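Local coordinates for concanavalin A-like lectin protein kinase family protein (Theobroma cacao, PDB 6CTH), which probably transfers phosphate from ATP to protein substrates as a plant lectin-type receptor-like kinase, its kinase domain here holding an oxindole inhibitor and magnesium, at residues 114-119 and 287-292; 128-133 and 278-283; 240-245 and 257-262. All coordinates share one frame; numbering follows the deposited sequence. Where two conformers were deposited one is given.

Interaction 1: 114-119 and 287-292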
loop_
_atom_site.group_PDB
_atom_site.type_symbol
_atom_site.label_atom_id
_atom_site.label_comp_id
_atom_site.label_asym_id
_atom_site.label_seq_id
_atom_site.Cartn_x
_atom_site.Cartn_y
_atom_site.Cartn_z
ATOM N N VAL A 114 -9.990 8.520 10.882
ATOM C CA VAL A 114 -9.158 7.338 10.680
ATOM C C VAL A 114 -8.485 7.346 9.301
ATOM O O VAL A 114 -7.302 7.063 9.213
ATOM C CB VAL A 114 -9.943 6.044 10.954
ATOM C CG1 VAL A 114 -9.192 4.824 10.435
ATOM C CG2 VAL A 114 -10.243 5.909 12.445
ATOM N N ARG A 115 -9.200 7.740 8.254
ATOM C CA ARG A 115 -8.608 7.770 6.920
ATOM C C ARG A 115 -7.432 8.739 6.775
ATOM O O ARG A 115 -6.424 8.411 6.165
ATOM C CB ARG A 115 -9.671 8.136 5.885
ATOM C CG ARG A 115 -10.701 7.053 5.637
ATOM C CD ARG A 115 -11.757 7.518 4.651
ATOM N NE ARG A 115 -13.004 6.784 4.816
ATOM C CZ ARG A 115 -13.752 6.342 3.813
ATOM N NH1 ARG A 115 -13.385 6.559 2.561
ATOM N NH2 ARG A 115 -14.869 5.683 4.067
ATOM N N TYR A 116 -7.571 9.927 7.349
ATOM C CA TYR A 116 -6.539 10.972 7.276
ATOM C C TYR A 116 -5.321 10.470 8.073
ATOM O O TYR A 116 -4.199 10.682 7.645
ATOM C CB TYR A 116 -7.040 12.291 7.813
ATOM C CG TYR A 116 -6.308 13.527 7.296
ATOM C CD1 TYR A 116 -6.348 13.872 5.956
ATOM C CD2 TYR A 116 -5.621 14.362 8.149
ATOM C CE1 TYR A 116 -5.694 14.984 5.480
ATOM C CE2 TYR A 116 -4.942 15.496 7.686
ATOM C CZ TYR A 116 -4.983 15.788 6.350
ATOM O OH TYR A 116 -4.381 16.915 5.879
ATOM N N ARG A 117 -5.568 9.786 9.184
ATOM C CA ARG A 117 -4.496 9.211 9.989
ATOM C C ARG A 117 -3.750 8.130 9.205
ATOM O O ARG A 117 -2.530 8.059 9.238
ATOM C CB ARG A 117 -5.060 8.631 11.282
ATOM C CG ARG A 117 -4.042 8.512 12.402
ATOM C CD ARG A 117 -4.278 7.258 13.224
ATOM N NE ARG A 117 -5.476 7.360 14.047
ATOM C CZ ARG A 117 -6.320 6.358 14.263
ATOM N NH1 ARG A 117 -7.384 6.542 15.029
ATOM N NH2 ARG A 117 -6.102 5.176 13.712
ATOM N N ILE A 118 -4.498 7.295 8.489
ATOM C CA ILE A 118 -3.918 6.247 7.679
ATOM C C ILE A 118 -3.004 6.825 6.603
ATOM O O ILE A 118 -1.922 6.295 6.360
ATOM C CB ILE A 118 -5.012 5.326 7.068
ATOM C CG1 ILE A 118 -5.626 4.422 8.172
ATOM C CG2 ILE A 118 -4.451 4.473 5.930
ATOM C CD1 ILE A 118 -6.918 3.728 7.807
ATOM N N VAL A 119 -3.416 7.894 5.945
ATOM C CA VAL A 119 -2.591 8.491 4.904
ATOM C C VAL A 119 -1.296 8.998 5.555
ATOM O O VAL A 119 -0.216 8.807 4.995
ATOM C CB VAL A 119 -3.317 9.636 4.185
ATOM C CG1 VAL A 119 -2.373 10.416 3.274
ATOM C CG2 VAL A 119 -4.474 9.078 3.397
ATOM N N LEU A 287 0.247 17.935 4.505
ATOM C CA LEU A 287 -0.798 17.239 5.251
ATOM C C LEU A 287 -0.987 17.752 6.685
ATOM O O LEU A 287 -2.128 17.707 7.211
ATOM C CB LEU A 287 -0.523 15.702 5.304
ATOM C CG LEU A 287 -0.728 15.030 3.940
ATOM C CD1 LEU A 287 -0.230 13.607 4.010
ATOM C CD2 LEU A 287 -2.157 15.097 3.369
ATOM N N ASN A 288 0.105 18.210 7.305
ATOM C CA ASN A 288 0.067 18.782 8.662
ATOM C C ASN A 288 -0.070 20.291 8.668
ATOM O O ASN A 288 0.122 20.918 9.719
ATOM C CB ASN A 288 1.311 18.359 9.445
ATOM C CG ASN A 288 1.318 16.884 9.735
ATOM O OD1 ASN A 288 1.930 16.092 9.015
ATOM N ND2 ASN A 288 0.560 16.488 10.733
ATOM N N PHE A 289 -0.336 20.890 7.510
ATOM C CA PHE A 289 -0.588 22.321 7.390
ATOM C C PHE A 289 0.588 23.144 7.914
ATOM O O PHE A 289 0.390 24.236 8.466
ATOM C CB PHE A 289 -1.893 22.680 8.105
ATOM C CG PHE A 289 -3.090 21.943 7.575
ATOM C CD1 PHE A 289 -3.637 22.290 6.340
ATOM C CD2 PHE A 289 -3.664 20.904 8.305
ATOM C CE1 PHE A 289 -4.741 21.601 5.835
ATOM C CE2 PHE A 289 -4.754 20.210 7.813
ATOM C CZ PHE A 289 -5.289 20.556 6.577
ATOM N N GLU A 290 1.798 22.627 7.716
ATOM C CA GLU A 290 3.037 23.313 8.041
ATOM C C GLU A 290 3.670 23.942 6.794
ATOM O O GLU A 290 4.702 24.637 6.897
ATOM C CB GLU A 290 4.019 22.336 8.724
ATOM C CG GLU A 290 3.514 21.776 10.047
ATOM C CD GLU A 290 4.485 20.797 10.743
ATOM O OE1 GLU A 290 5.728 20.955 10.666
ATOM O OE2 GLU A 290 4.013 19.869 11.423
ATOM N N ALA A 291 3.079 23.724 5.626
ATOM C CA ALA A 291 3.570 24.303 4.372
ATOM C C ALA A 291 2.421 24.466 3.424
ATOM O O ALA A 291 1.412 23.776 3.590
ATOM C CB ALA A 291 4.666 23.441 3.746
ATOM N N PRO A 292 2.551 25.339 2.400
ATOM C CA PRO A 292 1.361 25.616 1.580
ATOM C C PRO A 292 0.878 24.506 0.659
ATOM O O PRO A 292 1.679 23.702 0.198
ATOM C CB PRO A 292 1.808 26.795 0.698
ATOM C CG PRO A 292 2.875 27.442 1.485
ATOM C CD PRO A 292 3.634 26.287 2.081
#

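Interaction 2: 128-133 and 278-283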
loop_
_atom_site.group_PDB
_atom_site.type_symbol
_atom_site.label_atom_id
_atom_site.label_comp_id
_atom_site.label_asym_id
_atom_site.label_seq_id
_atom_site.Cartn_x
_atom_site.Cartn_y
_atom_site.Cartn_z
ATOM N N TYR A 128 10.443 6.925 5.904
ATOM C CA TYR A 128 11.434 5.987 6.477
ATOM C C TYR A 128 12.131 5.186 5.375
ATOM O O TYR A 128 13.371 5.060 5.317
ATOM C CB TYR A 128 10.780 5.118 7.507
ATOM C CG TYR A 128 11.672 3.996 8.057
ATOM C CD1 TYR A 128 12.588 4.262 9.042
ATOM C CD2 TYR A 128 11.565 2.676 7.614
ATOM C CE1 TYR A 128 13.411 3.257 9.561
ATOM C CE2 TYR A 128 12.366 1.668 8.123
ATOM C CZ TYR A 128 13.279 1.954 9.118
ATOM O OH TYR A 128 14.055 0.928 9.584
ATOM N N LEU A 129 11.338 4.653 4.434
ATOM C CA LEU A 129 11.906 3.933 3.337
ATOM C C LEU A 129 12.841 4.763 2.480
ATOM O O LEU A 129 13.948 4.317 2.144
ATOM C CB LEU A 129 10.787 3.293 2.442
ATOM C CG LEU A 129 9.918 2.192 3.055
ATOM C CD1 LEU A 129 8.855 1.752 2.062
ATOM C CD2 LEU A 129 10.752 1.021 3.544
ATOM N N HIS A 130 12.422 5.951 2.109
ATOM C CA HIS A 130 13.177 6.747 1.138
ATOM C C HIS A 130 14.390 7.426 1.742
ATOM O O HIS A 130 15.378 7.618 1.020
ATOM C CB HIS A 130 12.301 7.804 0.467
ATOM C CG HIS A 130 11.325 7.225 -0.519
ATOM N ND1 HIS A 130 10.371 8.000 -1.173
ATOM C CD2 HIS A 130 11.135 5.948 -0.914
ATOM C CE1 HIS A 130 9.665 7.209 -1.966
ATOM N NE2 HIS A 130 10.093 5.960 -1.836
ATOM N N GLU A 131 14.320 7.778 3.022
ATOM C CA GLU A 131 15.298 8.738 3.563
ATOM C C GLU A 131 15.981 8.335 4.859
ATOM O O GLU A 131 16.948 9.027 5.196
ATOM C CB GLU A 131 14.604 10.061 3.825
ATOM C CG GLU A 131 13.984 10.724 2.596
ATOM C CD GLU A 131 14.972 10.973 1.453
ATOM O OE1 GLU A 131 16.206 11.128 1.735
ATOM O OE2 GLU A 131 14.529 10.999 0.250
ATOM N N GLU A 132 15.463 7.366 5.595
ATOM C CA GLU A 132 15.957 7.134 6.974
ATOM C C GLU A 132 16.856 5.949 7.165
ATOM O O GLU A 132 17.488 5.855 8.244
ATOM C CB GLU A 132 14.792 7.033 7.937
ATOM C CG GLU A 132 13.959 8.305 8.025
ATOM C CD GLU A 132 12.831 8.195 9.009
ATOM O OE1 GLU A 132 12.998 7.578 10.066
ATOM O OE2 GLU A 132 11.807 8.838 8.788
ATOM N N GLY A 133 16.984 5.074 6.164
ATOM C CA GLY A 133 17.864 3.899 6.243
ATOM C C GLY A 133 19.257 4.122 5.721
ATOM O O GLY A 133 19.516 5.122 5.031
ATOM N N PRO A 278 6.210 15.979 -5.465
ATOM C CA PRO A 278 6.912 16.328 -4.247
ATOM C C PRO A 278 7.748 15.187 -3.701
ATOM O O PRO A 278 7.527 14.038 -4.068
ATOM C CB PRO A 278 5.778 16.594 -3.269
ATOM C CG PRO A 278 4.675 15.660 -3.723
ATOM C CD PRO A 278 4.796 15.678 -5.207
ATOM N N SER A 279 8.658 15.518 -2.786
ATOM C CA SER A 279 9.223 14.535 -1.910
ATOM C C SER A 279 8.198 14.140 -0.857
ATOM O O SER A 279 7.283 14.896 -0.517
ATOM C CB SER A 279 10.476 15.041 -1.204
ATOM O OG SER A 279 10.175 16.079 -0.283
ATOM N N ILE A 280 8.370 12.949 -0.266
ATOM C CA ILE A 280 7.408 12.534 0.738
ATOM C C ILE A 280 7.508 13.456 1.991
ATOM O O ILE A 280 6.521 13.667 2.672
ATOM C CB ILE A 280 7.521 11.033 1.085
ATOM C CG1 ILE A 280 6.304 10.566 1.884
ATOM C CG2 ILE A 280 8.829 10.722 1.777
ATOM C CD1 ILE A 280 5.034 10.538 1.096
ATOM N N ARG A 281 8.683 13.978 2.293
ATOM C CA ARG A 281 8.785 14.929 3.398
ATOM C C ARG A 281 7.939 16.195 3.152
ATOM O O ARG A 281 7.264 16.679 4.066
ATOM C CB ARG A 281 10.249 15.268 3.695
ATOM C CG ARG A 281 10.408 16.080 4.956
ATOM C CD ARG A 281 11.872 16.345 5.299
ATOM N NE ARG A 281 12.755 15.171 5.366
ATOM C CZ ARG A 281 12.944 14.430 6.427
ATOM N NH1 ARG A 281 12.224 14.633 7.493
ATOM N NH2 ARG A 281 13.781 13.434 6.354
ATOM N N GLN A 282 7.909 16.686 1.917
ATOM C CA GLN A 282 7.082 17.851 1.573
ATOM C C GLN A 282 5.619 17.538 1.698
ATOM O O GLN A 282 4.837 18.380 2.129
ATOM C CB GLN A 282 7.381 18.347 0.169
ATOM C CG GLN A 282 8.758 18.980 -0.015
ATOM C CD GLN A 282 9.095 19.263 -1.472
ATOM O OE1 GLN A 282 8.846 18.462 -2.386
ATOM N NE2 GLN A 282 9.649 20.449 -1.704
ATOM N N VAL A 283 5.230 16.311 1.287
ATOM C CA VAL A 283 3.868 15.846 1.448
ATOM C C VAL A 283 3.441 15.877 2.901
ATOM O O VAL A 283 2.366 16.366 3.210
ATOM C CB VAL A 283 3.730 14.379 0.897
ATOM C CG1 VAL A 283 2.441 13.712 1.353
ATOM C CG2 VAL A 283 3.834 14.393 -0.627
HETATM O O HOH W 1 10.156 10.832 -1.452
#

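Interaction 3: 240-245 and 257-262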
loop_
_atom_site.group_PDB
_atom_site.type_symbol
_atom_site.label_atom_id
_atom_site.label_comp_id
_atom_site.label_asym_id
_atom_site.label_seq_id
_atom_site.Cartn_x
_atom_site.Cartn_y
_atom_site.Cartn_z
ATOM N N GLU A 240 -13.772 23.203 -9.415
ATOM C CA GLU A 240 -14.035 23.515 -7.980
ATOM C C GLU A 240 -15.106 22.632 -7.317
ATOM O O GLU A 240 -15.947 23.120 -6.569
ATOM C CB GLU A 240 -14.336 25.018 -7.775
ATOM C CG GLU A 240 -13.180 25.967 -8.085
ATOM C CD GLU A 240 -13.068 26.353 -9.563
ATOM O OE1 GLU A 240 -13.869 25.833 -10.386
ATOM O OE2 GLU A 240 -12.184 27.176 -9.909
ATOM N N ARG A 241 -15.037 21.327 -7.601
ATOM C CA ARG A 241 -15.951 20.311 -7.084
ATOM C C ARG A 241 -15.233 19.301 -6.159
ATOM O O ARG A 241 -15.530 18.116 -6.173
ATOM C CB ARG A 241 -16.558 19.541 -8.254
ATOM C CG ARG A 241 -17.361 20.365 -9.264
ATOM C CD ARG A 241 -18.329 21.374 -8.634
ATOM N NE ARG A 241 -19.448 20.713 -7.931
ATOM C CZ ARG A 241 -20.374 21.343 -7.197
ATOM N NH1 ARG A 241 -20.347 22.671 -7.037
ATOM N NH2 ARG A 241 -21.333 20.638 -6.609
ATOM N N ILE A 242 -14.320 19.781 -5.334
ATOM C CA ILE A 242 -13.598 18.880 -4.406
ATOM C C ILE A 242 -14.566 18.109 -3.506
ATOM O O ILE A 242 -14.438 16.897 -3.354
ATOM C CB ILE A 242 -12.506 19.620 -3.644
ATOM C CG1 ILE A 242 -11.385 19.947 -4.635
ATOM C CG2 ILE A 242 -11.967 18.760 -2.505
ATOM C CD1 ILE A 242 -10.170 20.616 -4.036
ATOM N N LEU A 243 -15.631 18.747 -3.059
ATOM C CA LEU A 243 -16.566 18.070 -2.171
ATOM C C LEU A 243 -17.143 16.818 -2.817
ATOM O O LEU A 243 -17.380 15.830 -2.139
ATOM C CB LEU A 243 -17.687 19.003 -1.730
ATOM C CG LEU A 243 -17.320 20.138 -0.781
ATOM C CD1 LEU A 243 -18.584 20.707 -0.162
ATOM C CD2 LEU A 243 -16.377 19.655 0.304
ATOM N N ASP A 244 -17.412 16.869 -4.112
ATOM C CA ASP A 244 -17.927 15.686 -4.836
ATOM C C ASP A 244 -17.004 14.449 -4.802
ATOM O O ASP A 244 -17.459 13.336 -5.090
ATOM C CB ASP A 244 -18.179 16.015 -6.318
ATOM C CG ASP A 244 -19.405 16.875 -6.537
ATOM O OD1 ASP A 244 -20.525 16.366 -6.321
ATOM O OD2 ASP A 244 -19.255 18.051 -6.948
ATOM N N ILE A 245 -15.726 14.664 -4.545
ATOM C CA ILE A 245 -14.758 13.585 -4.459
ATOM C C ILE A 245 -14.959 12.632 -3.280
ATOM O O ILE A 245 -14.728 11.441 -3.386
ATOM C CB ILE A 245 -13.330 14.142 -4.391
ATOM C CG1 ILE A 245 -13.072 15.058 -5.578
ATOM C CG2 ILE A 245 -12.319 13.012 -4.356
ATOM C CD1 ILE A 245 -13.180 14.354 -6.904
ATOM N N LYS A 257 -11.463 21.004 5.065
ATOM C CA LYS A 257 -10.109 21.512 4.953
ATOM C C LYS A 257 -9.095 20.343 4.738
ATOM O O LYS A 257 -8.183 20.443 3.919
ATOM C CB LYS A 257 -9.809 22.254 6.237
ATOM C CG LYS A 257 -8.495 22.971 6.288
ATOM C CD LYS A 257 -8.235 23.467 7.718
ATOM C CE LYS A 257 -6.799 23.919 7.891
ATOM N NZ LYS A 257 -6.455 24.959 6.869
ATOM N N GLN A 258 -9.285 19.258 5.481
ATOM C CA GLN A 258 -8.438 18.052 5.367
ATOM C C GLN A 258 -8.748 17.325 4.083
ATOM O O GLN A 258 -7.859 16.778 3.451
ATOM C CB GLN A 258 -8.609 17.121 6.577
ATOM C CG GLN A 258 -7.992 17.649 7.867
ATOM C CD GLN A 258 -8.190 16.737 9.066
ATOM O OE1 GLN A 258 -8.956 15.781 9.040
ATOM N NE2 GLN A 258 -7.492 17.043 10.134
ATOM N N LEU A 259 -10.007 17.348 3.640
ATOM C CA LEU A 259 -10.351 16.685 2.390
ATOM C C LEU A 259 -9.688 17.386 1.233
ATOM O O LEU A 259 -9.139 16.738 0.355
ATOM C CB LEU A 259 -11.871 16.640 2.143
ATOM C CG LEU A 259 -12.296 16.140 0.765
ATOM C CD1 LEU A 259 -11.861 14.707 0.466
ATOM C CD2 LEU A 259 -13.809 16.267 0.665
ATOM N N GLU A 260 -9.763 18.720 1.219
ATOM C CA GLU A 260 -9.115 19.492 0.197
ATOM C C GLU A 260 -7.636 19.187 0.161
ATOM O O GLU A 260 -7.040 19.029 -0.904
ATOM C CB GLU A 260 -9.299 21.008 0.470
ATOM C CG GLU A 260 -8.672 21.906 -0.572
ATOM C CD GLU A 260 -8.985 23.381 -0.308
ATOM O OE1 GLU A 260 -8.624 23.869 0.775
ATOM O OE2 GLU A 260 -9.640 23.977 -1.169
ATOM N N CYS A 261 -7.050 19.145 1.345
ATOM C CA CYS A 261 -5.622 18.951 1.457
ATOM C C CYS A 261 -5.235 17.588 0.920
ATOM O O CYS A 261 -4.280 17.477 0.163
ATOM C CB CYS A 261 -5.204 19.084 2.896
ATOM S SG CYS A 261 -3.412 19.069 3.058
ATOM N N LEU A 262 -5.995 16.578 1.311
ATOM C CA LEU A 262 -5.765 15.202 0.845
ATOM C C LEU A 262 -5.881 15.096 -0.649
ATOM O O LEU A 262 -5.033 14.492 -1.282
ATOM C CB LEU A 262 -6.692 14.203 1.546
ATOM C CG LEU A 262 -6.457 12.715 1.226
ATOM C CD1 LEU A 262 -5.029 12.292 1.507
ATOM C CD2 LEU A 262 -7.389 11.828 2.035
#

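Interaction 1: 114-119 and 287-292
Tyr116, on helix 112-132, comes nearest by backbone to Leu287, the last helical residue of 280-287, with their CA atoms 8.7 Å apart, a spacing that leaves the meeting to side chains. The motif on the second side is a Schellman C-cap: Phe289, at positive phi (58°), takes the C-prime position, its N bonding to Val286 O while Glu290 N reaches back to Gln285 O. In the helical lobe of the protein kinase fold, the contact joins the long helix running through the lobe to the end of the final helix of the kinase domain.

The phenol of Tyr116 reaches across with CG anti to the backbone N (chi1 -157°), which brings its far end to the helix terminus although its CB does not point there. Its hydroxyl donates to Leu287 O at 2.7 Å from Tyr116 OH. The C=O...donor angle of 124° and the position in the carbonyl plane put the donor on a lone pair, and the oxygen lies at the edge of the tyrosine ring, near its plane. A carbonyl in the last turn of a helix is thereby given a side-chain donor from another helix.

Beside this bond the contact is apolar. Leu287 CD2 lies 4.1 Å from Tyr116 CE1, while its other methyl, CD1, meets Val119 CG1 at 3.9 Å, the valine lying roughly perpendicular to the leucine. The leucine fork is thus divided between residues one helical turn apart. Helix 256-269 packs on the same cluster, Cys261 against Tyr116, Leu262 against Val119 and Val265 against Leu287, and Lys257 makes a cation-pi contact with Phe289. Tyr116 OH lies oblique to the Phe289 ring, 3.8 Å from Phe289 CZ.

Interaction 2: 128-133 and 278-283
His130 and Ile280 form the inner half of this contact: the methyl CG2 of Ile280 stands 4.3 Å from His130 ND1, lying obliquely to the imidazole. The outer half is a similar approach by Arg281, which has two conformers; in the one given, Arg281 NH2 comes within 4.3 Å of Glu131 CB, so the guanidinium meets the aliphatic root of the glutamate. In that conformer the carboxylate is farther off, with Glu131 OE1 5.7 Å from Arg281 NH2, so at most a weak, long-range attraction is likely and no salt bridge forms.

No direct hydrogen bond crosses between the segments. Water 1 bridges them instead, 2.9 Å from His130 ND1 and in the plane of the ring at its edge, and 3.0 Å from Ile280 N, from which it accepts. That amide belongs to the first turn of helix 280-287, where backbone N-H groups lack an acceptor from a preceding turn.

The start of this helix is fixed by a capping box. Ser279 OG, at the N-cap, accepts from Gln282 N, and Gln282 OE1 returns the bond by accepting from Ser279 N at 3.0 Å, with the donor tilted 20° from the carbonyl plane.

On the other side, at the C-terminal end of helix 112-132 in the kinase helical lobe, His130 NE2 is hydrogen-bonded to Asp199. Both imidazole nitrogens therefore have polar partners, which should fix the ring's rotation; the chemistry implies a water-mediated joint between a helix end and a helix start, with the glutamate's salt bridge made to Lys196 and not to Arg281.

Interaction 3: 240-245 and 257-262
Ile242 packs against one turn of helix 256-269 with both of its branches, and the evidence for a close fit is the spread of its contacts. Its CA is 6.5 Å from that of Glu260, near enough for the branched methyl to reach the helix backbone: Ile242 CG2 lies 4.0 Å from Glu260 CA. The same methyl is 4.2 Å from Leu259 CG, between two successive residues of the helix. The longer branch diverges, placing Ile242 CD1 4.0 Å from Glu260 CG, where one side chain runs nearly perpendicular to the other. In Leu259, CG lies opposite the backbone N across the CA-CB bond (chi1 172°), which carries the fork to the loop, and its CD2 comes within 4.1 Å of Ile242 O.

Segment 240-245 opens on the Schellman motif that ends helix 229-238, Glu240 being its C-prime residue at positive phi. Residues 242-245 then coil like a helix but lack its regular bonding, Ile245 N bonding to Ile242 O, and the chain turns back to lie on helix 256-269 in the kinase helical lobe. Tyr237 on the preceding helix touches Ile242, while Phe254 and Ala246 add to the surroundings of Leu259.

Toward solvent the contact is looser. Leu243 starts with its CB directed away from the helix, and only the end of its side chain returns, CD2 standing 4.3 Å from Leu259 CD2. On the outer side of the turn, Arg241 and Asp244 form a salt bridge within the loop, 2.8 Å from Arg241 NE to Asp244 OD2. The arginine meets this oxygen nearly along its C-O bond, while the oxygen sits 25° out of the guanidinium plane.

How the interactions relate
All three contacts belong to the helical lobe, yet differ in burial and chemistry. Interaction 1 is the buried one, with a single direct hydrogen bond set among apolar groups; interactions 2 and 3 are partly buried, the former bridged by water beside charged side chains, the latter apolar across its interface. Helix 112-132 serves interactions 1 and 2: the start of helix 280-287 meets its C-terminal end in interaction 2, and the last residue of 280-287 meets its first turns in interaction 1. Interactions 1 and 3 touch directly: Tyr116 CE1 is 3.5 Å from Gln258 O, and Val119 CG1 is 3.7 Å from Leu262 CD1. Interactions 2 and 3 do not touch.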